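Local atomic coordinates of molybdopterin adenylyltransferase (Pyrococcus furiosus, PDB entry 4LHB), a protein that transfers the adenylyl group of ATP to molybdopterin, releasing diphosphate, in the synthesis of the molybdenum cofactor. Residues F31-I36 against G63-Y68; E57-L62 against E171-E176; T140-G145 against S158-V163; I153-S158 against H179-A184. All blocks are in the same frame, centred on the assembly; numbering follows the deposited sequence.

Contact 4 is the wholly buried one: apolar side chains of strand 153-159 meet helix 163-184. That helix also serves contact 2, where leucine, isoleucine and lysine carbons give way to a salt-bridge network nearer the surface. Contacts 1 and 3 are pairings within the same mixed sheet, their centres about 17 Å apart; the first is parallel, at the strand outermost within the chain, and the second antiparallel, leading to a sulfate-binding turn. Phe33 of contact 1 packs on Leu59 of contact 2, and Phe31 on Leu181 of contact 4. Contacts 3 and 4 share Ser158 and strand 153-159, one using its backbone edge, the other its apolar face.

Contact 1. Residues F31-I36 against G63-Y68; sequences FKFGVI and GEHVYY
Phe31 lies over Gly63 where two parallel strands, 32-38 and 64-71, run side by side; helix 51-60 lies between them in the chain, completing a beta-alpha-beta crossover. The tight side faces this helix. Gly63 CA sits 3.8 Å from the centroid of the Phe31 ring, 14° from its normal, a CH-pi contact. With CG held between backbone N and carbonyl carbon (chi1 62°), the phenyl group is folded over Gly63. An alanine here would remove this ring and would probably open a gap beside Leu62 and Val92. Next along, the Phe33 ring takes His65 CA over its face and packs on Leu59 of the helix. Backbone hydrogen bonds run from Glu64 N to Phe31 O at 2.8 Å and from Phe33 N to Glu64 O at 2.9 Å. Val66 is an extra residue between the pairs Phe33-His65 and Val35-Tyr68, a beta bulge. The Lys32-Glu64 end of the opposite face is looser and solvent-exposed: the two chains run side by side, pointing the same way, yet NZ of Lys32 stays 4.4 Å from OE1 of Glu64, beyond a salt bridge. At the bulge, Val66 N donates an almost straight bond (176°) to Phe33 O, 2.7 Å away.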
loop_
_atom_site.group_PDB
_atom_site.type_symbol
_atom_site.label_atom_id
_atom_site.label_comp_id
_atom_site.label_asym_id
_atom_site.label_seq_id
_atom_site.Cartn_x
_atom_site.Cartn_y
_atom_site.Cartn_z
ATOM N N PHE C 31 11.117 -28.211 -15.111
ATOM C CA PHE C 31 11.648 -26.943 -14.567
ATOM C C PHE C 31 12.923 -27.097 -13.731
ATOM O O PHE C 31 13.306 -28.193 -13.287
ATOM C CB PHE C 31 10.586 -26.300 -13.677
ATOM C CG PHE C 31 10.225 -27.144 -12.515
ATOM C CD1 PHE C 31 10.887 -26.998 -11.300
ATOM C CD2 PHE C 31 9.274 -28.106 -12.638
ATOM C CE1 PHE C 31 10.565 -27.793 -10.206
ATOM C CE2 PHE C 31 8.953 -28.920 -11.551
ATOM C CZ PHE C 31 9.597 -28.770 -10.325
ATOM N N LYS C 32 13.545 -25.964 -13.473
ATOM C CA LYS C 32 14.668 -25.927 -12.558
ATOM C C LYS C 32 14.201 -25.357 -11.221
ATOM O O LYS C 32 13.307 -24.518 -11.183
ATOM C CB LYS C 32 15.800 -25.128 -13.178
ATOM C CG LYS C 32 16.507 -25.888 -14.278
ATOM C CD LYS C 32 16.915 -24.986 -15.420
ATOM C CE LYS C 32 17.942 -25.680 -16.327
ATOM N NZ LYS C 32 18.713 -24.741 -17.200
ATOM N N PHE C 33 14.763 -25.843 -10.117
ATOM C CA PHE C 33 14.454 -25.271 -8.809
ATOM C C PHE C 33 15.590 -25.060 -7.805
ATOM O O PHE C 33 16.653 -25.706 -7.866
ATOM C CB PHE C 33 13.354 -26.047 -8.140
ATOM C CG PHE C 33 13.800 -27.305 -7.525
ATOM C CD1 PHE C 33 13.982 -27.396 -6.148
ATOM C CD2 PHE C 33 14.016 -28.434 -8.306
ATOM C CE1 PHE C 33 14.367 -28.594 -5.555
ATOM C CE2 PHE C 33 14.411 -29.632 -7.719
ATOM C CZ PHE C 33 14.582 -29.717 -6.338
ATOM N N GLY C 34 15.323 -24.111 -6.897
ATOM C CA GLY C 34 16.224 -23.739 -5.820
ATOM C C GLY C 34 15.520 -23.903 -4.495
ATOM O O GLY C 34 14.291 -23.864 -4.418
ATOM N N VAL C 35 16.308 -24.107 -3.452
ATOM C CA VAL C 35 15.792 -24.220 -2.102
ATOM C C VAL C 35 16.637 -23.308 -1.212
ATOM O O VAL C 35 17.896 -23.239 -1.342
ATOM C CB VAL C 35 15.922 -25.665 -1.640
ATOM C CG1 VAL C 35 15.325 -25.895 -0.273
ATOM C CG2 VAL C 35 15.263 -26.572 -2.648
ATOM N N ILE C 36 15.960 -22.581 -0.323
ATOM C CA ILE C 36 16.642 -21.713 0.652
ATOM C C ILE C 36 16.047 -21.977 2.027
ATOM O O ILE C 36 14.857 -21.782 2.243
ATOM C CB ILE C 36 16.505 -20.238 0.273
ATOM C CG1 ILE C 36 17.159 -19.982 -1.092
ATOM C CG2 ILE C 36 17.144 -19.370 1.340
ATOM C CD1 ILE C 36 16.705 -18.727 -1.868
ATOM N N GLY C 63 11.613 -31.771 -10.897
ATOM C CA GLY C 63 12.466 -30.796 -11.633
ATOM C C GLY C 63 13.939 -30.942 -11.308
ATOM O O GLY C 63 14.278 -31.675 -10.444
ATOM N N GLU C 64 14.806 -30.220 -11.988
ATOM C CA GLU C 64 16.236 -30.329 -11.810
ATOM C C GLU C 64 16.675 -29.364 -10.661
ATOM O O GLU C 64 16.461 -28.147 -10.725
ATOM C CB GLU C 64 16.903 -29.972 -13.157
ATOM C CG GLU C 64 18.425 -29.698 -13.103
ATOM C CD GLU C 64 19.033 -29.141 -14.421
ATOM O OE1 GLU C 64 18.283 -28.721 -15.355
ATOM O OE2 GLU C 64 20.288 -29.111 -14.526
ATOM N N HIS C 65 17.270 -29.895 -9.610
ATOM C CA HIS C 65 17.739 -29.081 -8.468
ATOM C C HIS C 65 18.920 -28.312 -8.871
ATOM O O HIS C 65 19.892 -28.922 -9.228
ATOM C CB HIS C 65 18.139 -30.013 -7.350
ATOM C CG HIS C 65 18.764 -29.339 -6.153
ATOM N ND1 HIS C 65 18.388 -28.107 -5.717
ATOM C CD2 HIS C 65 19.724 -29.793 -5.262
ATOM C CE1 HIS C 65 19.084 -27.805 -4.616
ATOM N NE2 HIS C 65 19.896 -28.834 -4.342
ATOM N N VAL C 66 18.882 -26.978 -8.838
ATOM C CA VAL C 66 20.050 -26.177 -9.266
ATOM C C VAL C 66 20.705 -25.305 -8.186
ATOM O O VAL C 66 21.688 -24.634 -8.461
ATOM C CB VAL C 66 19.694 -25.266 -10.465
ATOM C CG1 VAL C 66 19.227 -26.115 -11.631
ATOM C CG2 VAL C 66 18.636 -24.220 -10.081
ATOM N N TYR C 67 20.180 -25.294 -6.968
ATOM C CA TYR C 67 20.658 -24.351 -5.934
ATOM C C TYR C 67 20.137 -24.687 -4.571
ATOM O O TYR C 67 18.958 -24.948 -4.410
ATOM C CB TYR C 67 20.211 -22.925 -6.257
ATOM C CG TYR C 67 20.793 -21.858 -5.360
ATOM C CD1 TYR C 67 21.903 -21.145 -5.757
ATOM C CD2 TYR C 67 20.229 -21.551 -4.103
ATOM C CE1 TYR C 67 22.445 -20.158 -4.949
ATOM C CE2 TYR C 67 20.774 -20.589 -3.294
ATOM C CZ TYR C 67 21.885 -19.885 -3.729
ATOM O OH TYR C 67 22.449 -18.866 -2.965
ATOM N N TYR C 68 21.029 -24.630 -3.591
ATOM C CA TYR C 68 20.692 -24.772 -2.159
ATOM C C TYR C 68 21.615 -23.884 -1.265
ATOM O O TYR C 68 22.808 -23.729 -1.557
ATOM C CB TYR C 68 20.774 -26.217 -1.748
ATOM C CG TYR C 68 20.669 -26.461 -0.285
ATOM C CD1 TYR C 68 19.551 -26.103 0.418
ATOM C CD2 TYR C 68 21.695 -27.104 0.398
ATOM C CE1 TYR C 68 19.444 -26.355 1.778
ATOM C CE2 TYR C 68 21.617 -27.349 1.756
ATOM C CZ TYR C 68 20.494 -26.973 2.447
ATOM O OH TYR C 68 20.423 -27.266 3.784
#

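Contact 2. Residues E57-L62 against E171-E176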
loop_
_atom_site.group_PDB
_atom_site.type_symbol
_atom_site.label_atom_id
_atom_site.label_comp_id
_atom_site.label_asym_id
_atom_site.label_seq_id
_atom_site.Cartn_x
_atom_site.Cartn_y
_atom_site.Cartn_z
ATOM N N GLU C 57 14.644 -33.518 -1.962
ATOM C CA GLU C 57 14.348 -34.890 -2.305
ATOM C C GLU C 57 13.071 -34.916 -3.099
ATOM O O GLU C 57 13.054 -35.419 -4.214
ATOM C CB GLU C 57 14.180 -35.730 -1.048
ATOM C CG GLU C 57 14.334 -37.229 -1.233
ATOM C CD GLU C 57 14.213 -37.971 0.095
ATOM O OE1 GLU C 57 15.118 -38.769 0.429
ATOM O OE2 GLU C 57 13.222 -37.736 0.830
ATOM N N GLU C 58 12.013 -34.338 -2.532
ATOM C CA GLU C 58 10.693 -34.416 -3.124
ATOM C C GLU C 58 10.578 -33.754 -4.470
ATOM O O GLU C 58 9.924 -34.280 -5.386
ATOM C CB GLU C 58 9.678 -33.816 -2.201
ATOM C CG GLU C 58 9.462 -34.677 -0.972
ATOM C CD GLU C 58 8.622 -35.923 -1.236
ATOM O OE1 GLU C 58 8.000 -36.058 -2.317
ATOM O OE2 GLU C 58 8.567 -36.758 -0.324
ATOM N N LEU C 59 11.219 -32.608 -4.606
ATOM C CA LEU C 59 11.052 -31.828 -5.810
ATOM C C LEU C 59 11.980 -32.329 -6.848
ATOM O O LEU C 59 11.730 -32.117 -8.033
ATOM C CB LEU C 59 11.286 -30.321 -5.568
ATOM C CG LEU C 59 9.997 -29.521 -5.587
ATOM C CD1 LEU C 59 8.938 -30.291 -4.812
ATOM C CD2 LEU C 59 10.221 -28.131 -5.029
ATOM N N SER C 60 13.074 -32.950 -6.420
ATOM C CA SER C 60 14.008 -33.566 -7.372
ATOM C C SER C 60 13.319 -34.670 -8.207
ATOM O O SER C 60 13.791 -35.013 -9.276
ATOM C CB SER C 60 15.217 -34.178 -6.651
ATOM O OG SER C 60 16.278 -33.265 -6.507
ATOM N N LYS C 61 12.225 -35.230 -7.702
ATOM C CA LYS C 61 11.401 -36.172 -8.458
ATOM C C LYS C 61 10.694 -35.574 -9.644
ATOM O O LYS C 61 10.336 -36.327 -10.550
ATOM C CB LYS C 61 10.349 -36.814 -7.565
ATOM C CG LYS C 61 10.945 -37.589 -6.385
ATOM C CD LYS C 61 9.880 -37.896 -5.325
ATOM C CE LYS C 61 10.465 -38.698 -4.161
ATOM N NZ LYS C 61 9.361 -38.920 -3.175
ATOM N N LEU C 62 10.509 -34.244 -9.648
ATOM C CA LEU C 62 9.773 -33.481 -10.690
ATOM C C LEU C 62 10.656 -32.459 -11.521
ATOM O O LEU C 62 10.484 -32.302 -12.745
ATOM C CB LEU C 62 8.593 -32.779 -10.008
ATOM C CG LEU C 62 7.114 -33.242 -9.974
ATOM C CD1 LEU C 62 6.934 -34.720 -10.218
ATOM C CD2 LEU C 62 6.361 -32.805 -8.711
ATOM N N GLU C 171 3.034 -31.324 -0.529
ATOM C CA GLU C 171 1.908 -31.949 -1.184
ATOM C C GLU C 171 1.350 -30.970 -2.259
ATOM O O GLU C 171 1.054 -31.352 -3.402
ATOM C CB GLU C 171 0.830 -32.281 -0.157
ATOM C CG GLU C 171 0.694 -33.733 0.299
ATOM C CD GLU C 171 -0.747 -34.022 0.784
ATOM O OE1 GLU C 171 -1.718 -33.758 0.013
ATOM O OE2 GLU C 171 -0.921 -34.502 1.938
ATOM N N ILE C 172 1.253 -29.688 -1.885
ATOM C CA ILE C 172 0.565 -28.695 -2.718
ATOM C C ILE C 172 1.407 -28.286 -3.906
ATOM O O ILE C 172 0.909 -28.172 -5.028
ATOM C CB ILE C 172 0.046 -27.493 -1.881
ATOM C CG1 ILE C 172 -0.891 -27.993 -0.775
ATOM C CG2 ILE C 172 -0.713 -26.500 -2.739
ATOM C CD1 ILE C 172 -1.134 -26.975 0.313
ATOM N N ILE C 173 2.692 -28.099 -3.681
ATOM C CA ILE C 173 3.600 -27.736 -4.771
ATOM C C ILE C 173 3.678 -28.848 -5.820
ATOM O O ILE C 173 3.522 -28.570 -7.008
ATOM C CB ILE C 173 5.003 -27.380 -4.229
ATOM C CG1 ILE C 173 4.898 -26.184 -3.269
ATOM C CG2 ILE C 173 5.994 -27.054 -5.354
ATOM C CD1 ILE C 173 5.985 -26.144 -2.224
ATOM N N LYS C 174 3.918 -30.092 -5.366
ATOM C CA LYS C 174 3.899 -31.281 -6.219
ATOM C C LYS C 174 2.600 -31.342 -7.030
ATOM O O LYS C 174 2.634 -31.590 -8.219
ATOM C CB LYS C 174 4.060 -32.577 -5.401
ATOM C CG LYS C 174 5.415 -32.742 -4.690
ATOM C CD LYS C 174 6.254 -33.960 -5.127
ATOM C CE LYS C 174 5.734 -35.330 -4.629
ATOM N NZ LYS C 174 5.655 -35.508 -3.145
ATOM N N SER C 175 1.457 -31.091 -6.411
ATOM C CA SER C 175 0.204 -31.084 -7.158
ATOM C C SER C 175 0.058 -29.927 -8.163
ATOM O O SER C 175 -0.562 -30.128 -9.233
ATOM C CB SER C 175 -0.953 -31.111 -6.197
ATOM O OG SER C 175 -2.171 -30.951 -6.859
ATOM N N GLU C 176 0.661 -28.747 -7.903
ATOM C CA GLU C 176 0.334 -27.583 -8.743
ATOM C C GLU C 176 1.457 -26.910 -9.464
ATOM O O GLU C 176 1.212 -26.000 -10.285
ATOM C CB GLU C 176 -0.439 -26.553 -7.957
ATOM C CG GLU C 176 -1.639 -27.137 -7.237
ATOM C CD GLU C 176 -2.637 -27.745 -8.202
ATOM O OE1 GLU C 176 -3.304 -28.719 -7.838
ATOM O OE2 GLU C 176 -2.766 -27.224 -9.322
#
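A salt-bridge network of Glu58, Lys61 and Lys174 ties helix 51-60 and the residues that follow it to helix 163-184. Its centre is a single carboxylate oxygen, Glu58 OE1, which takes a short bond of 2.5 Å from Lys174 NZ and a longer one of 3.3 Å from Lys61 NZ. The two ammonium groups arrive from opposite faces of the carboxylate plane, Lys174 lying 44° out of it and Lys61 58°. Two cations on one oxygen would be expected to hold the glutamate in its ionised form. Both helices belong to the layer that covers one face of the mixed sheet, as in the three-layer alpha-beta-alpha fold of the MoaB/Mog family; Leu59 rests on Phe33 of the sheet, and Leu170 of helix 163-184 packs against both Glu58 and Leu59. Lys174 crosses between the helices with its chain bent at every torsion after the first, which turns NZ back onto Glu58. Along the way its CD touches Leu62 CD2 at 3.8 Å, the leucine and lysine side chains meeting at about a right angle. Deeper in, Leu59 CD2 approaches Ile173 CG2 at 4.4 Å. On another side of helix 163-184, Glu171 OE1 is hydrogen-bonded to Tyr135 OH of the second subunit.

Contact 3. Residues T140-G145 against S158-V163. With SO4 (sulfate ion), chain F.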
loop_
_atom_site.group_PDB
_atom_site.type_symbol
_atom_site.label_atom_id
_atom_site.label_comp_id
_atom_site.label_asym_id
_atom_site.label_seq_id
_atom_site.Cartn_x
_atom_site.Cartn_y
_atom_site.Cartn_z
ATOM N N THR C 140 -0.160 -19.827 11.183
ATOM C CA THR C 140 0.491 -20.327 9.978
ATOM C C THR C 140 0.532 -19.231 8.916
ATOM O O THR C 140 -0.515 -18.631 8.535
ATOM C CB THR C 140 -0.198 -21.535 9.322
ATOM O OG1 THR C 140 -0.484 -22.542 10.283
ATOM C CG2 THR C 140 0.718 -22.111 8.285
ATOM N N ARG C 141 1.745 -18.964 8.452
ATOM C CA ARG C 141 1.904 -18.033 7.354
ATOM C C ARG C 141 2.764 -18.678 6.272
ATOM O O ARG C 141 3.722 -19.396 6.543
ATOM C CB ARG C 141 2.411 -16.677 7.868
ATOM C CG ARG C 141 1.654 -16.197 9.126
ATOM C CD ARG C 141 1.851 -14.718 9.497
ATOM N NE ARG C 141 3.197 -14.331 9.126
ATOM C CZ ARG C 141 3.595 -13.095 8.884
ATOM N NH1 ARG C 141 2.757 -12.068 9.027
ATOM N NH2 ARG C 141 4.860 -12.891 8.523
ATOM N N ALA C 142 2.343 -18.500 5.042
ATOM C CA ALA C 142 3.020 -19.108 3.908
ATOM C C ALA C 142 2.457 -18.384 2.758
ATOM O O ALA C 142 1.326 -17.925 2.815
ATOM C CB ALA C 142 2.669 -20.569 3.774
ATOM N N THR C 143 3.235 -18.272 1.704
ATOM C CA THR C 143 2.808 -17.458 0.578
ATOM C C THR C 143 3.449 -17.988 -0.665
ATOM O O THR C 143 4.428 -18.731 -0.588
ATOM C CB THR C 143 3.224 -15.981 0.784
ATOM O OG1 THR C 143 2.566 -15.170 -0.199
ATOM C CG2 THR C 143 4.758 -15.799 0.672
ATOM N N ALA C 144 2.925 -17.571 -1.808
ATOM C CA ALA C 144 3.540 -17.899 -3.097
ATOM C C ALA C 144 3.179 -16.814 -4.095
ATOM O O ALA C 144 2.109 -16.214 -4.002
ATOM C CB ALA C 144 3.075 -19.282 -3.561
ATOM N N GLY C 145 4.051 -16.535 -5.043
ATOM C CA GLY C 145 3.735 -15.553 -6.033
ATOM C C GLY C 145 4.685 -15.664 -7.184
ATOM O O GLY C 145 5.643 -16.455 -7.110
ATOM N N SER C 158 6.941 -19.768 -0.131
ATOM C CA SER C 158 7.596 -19.588 1.155
ATOM C C SER C 158 6.822 -20.322 2.184
ATOM O O SER C 158 5.644 -20.068 2.415
ATOM C CB SER C 158 7.749 -18.101 1.512
ATOM O OG SER C 158 8.715 -17.569 0.613
ATOM N N LEU C 159 7.523 -21.259 2.803
ATOM C CA LEU C 159 6.942 -22.202 3.731
ATOM C C LEU C 159 7.506 -22.005 5.129
ATOM O O LEU C 159 8.598 -21.456 5.263
ATOM C CB LEU C 159 7.308 -23.604 3.243
ATOM C CG LEU C 159 6.947 -23.971 1.811
ATOM C CD1 LEU C 159 7.523 -25.370 1.553
ATOM C CD2 LEU C 159 5.440 -23.945 1.644
ATOM N N PRO C 160 6.758 -22.439 6.155
ATOM C CA PRO C 160 7.296 -22.460 7.511
ATOM C C PRO C 160 8.437 -23.426 7.635
ATOM O O PRO C 160 8.770 -24.131 6.691
ATOM C CB PRO C 160 6.122 -22.935 8.384
ATOM C CG PRO C 160 4.902 -22.611 7.596
ATOM C CD PRO C 160 5.298 -22.681 6.143
ATOM N N GLY C 161 9.034 -23.428 8.810
ATOM C CA GLY C 161 10.292 -24.090 9.071
ATOM C C GLY C 161 10.138 -25.526 9.476
ATOM O O GLY C 161 10.967 -26.335 9.093
ATOM N N SER C 162 9.099 -25.866 10.234
ATOM C CA SER C 162 8.954 -27.252 10.688
ATOM C C SER C 162 8.862 -28.250 9.521
ATOM O O SER C 162 8.334 -27.922 8.445
ATOM C CB SER C 162 7.761 -27.431 11.612
ATOM O OG SER C 162 6.544 -27.319 10.922
ATOM N N VAL C 163 9.419 -29.445 9.731
ATOM C CA VAL C 163 9.302 -30.549 8.779
ATOM C C VAL C 163 7.830 -30.869 8.427
ATOM O O VAL C 163 7.519 -31.055 7.268
ATOM C CB VAL C 163 10.015 -31.813 9.316
ATOM C CG1 VAL C 163 9.361 -33.107 8.786
ATOM C CG2 VAL C 163 11.508 -31.739 9.002
HETATM S S SO4 F . 8.926 -20.482 10.863
HETATM O O1 SO4 F . 10.280 -20.914 11.251
HETATM O O2 SO4 F . 8.425 -19.372 11.692
HETATM O O3 SO4 F . 9.002 -19.953 9.477
HETATM O O4 SO4 F . 7.948 -21.606 11.012
#
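Thr143 and Ser158 form an antiparallel, hydrogen-bonded pair in the beta hairpin of strands 143-148 and 153-159. Two backbone bonds join them: Ser158 N reaches Thr143 O at 2.8 Å, and Thr143 N gives a 3.1 Å bond to Ser158 O, lying in the plane of that carbonyl. Thr143 CG2 faces Ser158 CB at 3.9 Å, while a chi1 of -70°, with OG beside the backbone N, turns Ser158 OG to its hydrogen-bond partner, Thr95 OG1.

Van der Waals packing takes over where the chains part. Pro160 lays its ring against loop 140-142, ahead of strand 143-148: CD lies 4.1 Å from Ala142 CB, the apolar contact, and CG 3.6 Å from Arg141 O. Charged and polar links follow: Arg141 gives NE to Thr99 O, forms a salt bridge with Glu109, and gives NH1 to Glu118 O of the third subunit.

Anion binding belongs to the turn after Pro160, which runs into helix 163-184 with Ser162 as N-cap. The sulfate there, probably from the crystallisation liquor, is also held by Thr99 N, consistent with a place for an anionic group of a substrate. Gly161 N donates to sulfate O4 at 3.1 Å, nearly straight at 167°.

Contact 4. Residues I153-S158 against H179-A184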
loop_
_atom_site.group_PDB
_atom_site.type_symbol
_atom_site.label_atom_id
_atom_site.label_comp_id
_atom_site.label_asym_id
_atom_site.label_seq_id
_atom_site.Cartn_x
_atom_site.Cartn_y
_atom_site.Cartn_z
ATOM N N ILE C 153 9.651 -15.838 -15.926
ATOM C CA ILE C 153 8.711 -15.982 -14.796
ATOM C C ILE C 153 9.442 -16.746 -13.766
ATOM O O ILE C 153 10.189 -17.629 -14.115
ATOM C CB ILE C 153 7.460 -16.833 -15.218
ATOM C CG1 ILE C 153 6.299 -15.900 -15.405
ATOM C CG2 ILE C 153 7.041 -17.943 -14.249
ATOM C CD1 ILE C 153 6.690 -14.647 -16.149
ATOM N N VAL C 154 9.271 -16.407 -12.495
ATOM C CA VAL C 154 9.784 -17.252 -11.406
ATOM C C VAL C 154 8.708 -17.428 -10.373
ATOM O O VAL C 154 7.989 -16.498 -10.088
ATOM C CB VAL C 154 11.072 -16.700 -10.762
ATOM C CG1 VAL C 154 11.535 -17.602 -9.632
ATOM C CG2 VAL C 154 12.191 -16.598 -11.801
ATOM N N VAL C 155 8.576 -18.622 -9.817
ATOM C CA VAL C 155 7.497 -18.870 -8.884
ATOM C C VAL C 155 8.213 -19.087 -7.583
ATOM O O VAL C 155 9.164 -19.870 -7.532
ATOM C CB VAL C 155 6.652 -20.137 -9.235
ATOM C CG1 VAL C 155 5.560 -20.407 -8.190
ATOM C CG2 VAL C 155 6.004 -19.962 -10.599
ATOM N N VAL C 156 7.757 -18.407 -6.536
ATOM C CA VAL C 156 8.387 -18.527 -5.226
ATOM C C VAL C 156 7.327 -18.959 -4.232
ATOM O O VAL C 156 6.249 -18.405 -4.207
ATOM C CB VAL C 156 9.057 -17.181 -4.773
ATOM C CG1 VAL C 156 9.761 -17.357 -3.404
ATOM C CG2 VAL C 156 9.974 -16.651 -5.890
ATOM N N PHE C 157 7.625 -20.023 -3.507
ATOM C CA PHE C 157 6.808 -20.526 -2.456
ATOM C C PHE C 157 7.616 -20.259 -1.157
ATOM O O PHE C 157 8.848 -20.529 -1.087
ATOM C CB PHE C 157 6.641 -22.052 -2.630
ATOM C CG PHE C 157 5.862 -22.458 -3.850
ATOM C CD1 PHE C 157 4.473 -22.479 -3.834
ATOM C CD2 PHE C 157 6.514 -22.850 -5.010
ATOM C CE1 PHE C 157 3.770 -22.841 -4.978
ATOM C CE2 PHE C 157 5.805 -23.240 -6.139
ATOM C CZ PHE C 157 4.446 -23.218 -6.133
ATOM N N SER C 158 6.941 -19.768 -0.131
ATOM C CA SER C 158 7.596 -19.588 1.155
ATOM C C SER C 158 6.822 -20.322 2.184
ATOM O O SER C 158 5.644 -20.068 2.415
ATOM C CB SER C 158 7.749 -18.101 1.512
ATOM O OG SER C 158 8.715 -17.569 0.613
ATOM N N HIS C 179 0.782 -26.691 -13.223
ATOM C CA HIS C 179 -0.354 -25.772 -13.512
ATOM C C HIS C 179 0.113 -24.311 -13.395
ATOM O O HIS C 179 -0.114 -23.439 -14.283
ATOM C CB HIS C 179 -1.527 -25.974 -12.567
ATOM C CG HIS C 179 -2.214 -27.307 -12.675
ATOM N ND1 HIS C 179 -2.018 -28.169 -13.696
ATOM C CD2 HIS C 179 -3.169 -27.899 -11.851
ATOM C CE1 HIS C 179 -2.799 -29.249 -13.514
ATOM N NE2 HIS C 179 -3.487 -29.088 -12.384
ATOM N N ILE C 180 0.828 -24.046 -12.305
ATOM C CA ILE C 180 1.232 -22.677 -11.991
ATOM C C ILE C 180 2.184 -22.213 -13.073
ATOM O O ILE C 180 2.010 -21.128 -13.649
ATOM C CB ILE C 180 1.856 -22.523 -10.582
ATOM C CG1 ILE C 180 0.830 -22.840 -9.498
ATOM C CG2 ILE C 180 2.272 -21.106 -10.426
ATOM C CD1 ILE C 180 1.340 -23.248 -8.146
ATOM N N LEU C 181 3.180 -23.025 -13.391
ATOM C CA LEU C 181 4.184 -22.517 -14.335
ATOM C C LEU C 181 3.549 -22.216 -15.666
ATOM O O LEU C 181 3.931 -21.265 -16.343
ATOM C CB LEU C 181 5.330 -23.491 -14.505
ATOM C CG LEU C 181 6.329 -23.505 -13.341
ATOM C CD1 LEU C 181 7.116 -24.823 -13.413
ATOM C CD2 LEU C 181 7.196 -22.241 -13.429
ATOM N N LYS C 182 2.579 -23.057 -16.036
ATOM C CA LYS C 182 1.948 -22.974 -17.348
ATOM C C LYS C 182 1.105 -21.699 -17.461
ATOM O O LYS C 182 1.241 -20.988 -18.416
ATOM C CB LYS C 182 1.115 -24.249 -17.638
ATOM C CG LYS C 182 0.720 -24.409 -19.109
ATOM C CD LYS C 182 -0.700 -23.918 -19.383
ATOM C CE LYS C 182 -1.167 -24.168 -20.830
ATOM N NZ LYS C 182 -2.643 -23.912 -20.969
ATOM N N HIS C 183 0.251 -21.406 -16.480
ATOM C CA HIS C 183 -0.493 -20.146 -16.513
ATOM C C HIS C 183 0.417 -18.979 -16.296
ATOM O O HIS C 183 0.204 -17.944 -16.900
ATOM C CB HIS C 183 -1.582 -20.108 -15.495
ATOM C CG HIS C 183 -2.691 -21.093 -15.736
ATOM N ND1 HIS C 183 -2.500 -22.431 -15.687
ATOM C CD2 HIS C 183 -4.041 -20.902 -15.965
ATOM C CE1 HIS C 183 -3.669 -23.057 -15.883
ATOM N NE2 HIS C 183 -4.612 -22.123 -16.051
ATOM N N ALA C 184 1.450 -19.112 -15.467
ATOM C CA ALA C 184 2.371 -17.984 -15.223
ATOM C C ALA C 184 3.037 -17.491 -16.502
ATOM O O ALA C 184 3.254 -16.281 -16.630
ATOM C CB ALA C 184 3.426 -18.324 -14.194
#
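Val155 and Ile180 interlock by their methyl branches where strand 153-159 lies under the last turns of helix 163-184. The strand presents alternate residues, Ile153, Val155 and Phe157, as a row of bumps, and the helix answers with Ile180, Leu181 and Ala184. Ile180 CG2 fits against the fork of Val155, 3.9 Å from CG2 and 4.0 Å from CG1. In return Val155 CG2 fills the hollow between Ile180 and Leu181, whose CD2 is 3.8 Å away. The CG1 branch of Ile180 is extended (chi2 157°) and carries CD1 to the edge of the Phe157 ring, 3.7 Å from CZ and close to the ring plane. Phe157 and Ile180 thus meet from opposite directions, and Phe121 meets the same ring at a steep angle.

At the start of the strand the larger side chain belongs to the strand: Ile153 is set against the shallow seat of the small Ala184. Ile153 CG2 packs on Ala184 CB at 3.6 Å, and its CG1 lies over Ala184 O. An alanine in place of Ile153 would lack both branches and would probably leave a gap beneath Ala184, weakening the anchorage of the helix end. The opposite flank of the helix is polar, and His183 ND1 donates to His179 O at 2.9 Å. The axes of segments 153-158 and 179-184 approach to 9.1 Å and run at 145°, giving the near-antiparallel packing of a beta-alpha unit, here the strand and the helix that follows it, in a layered alpha-beta fold.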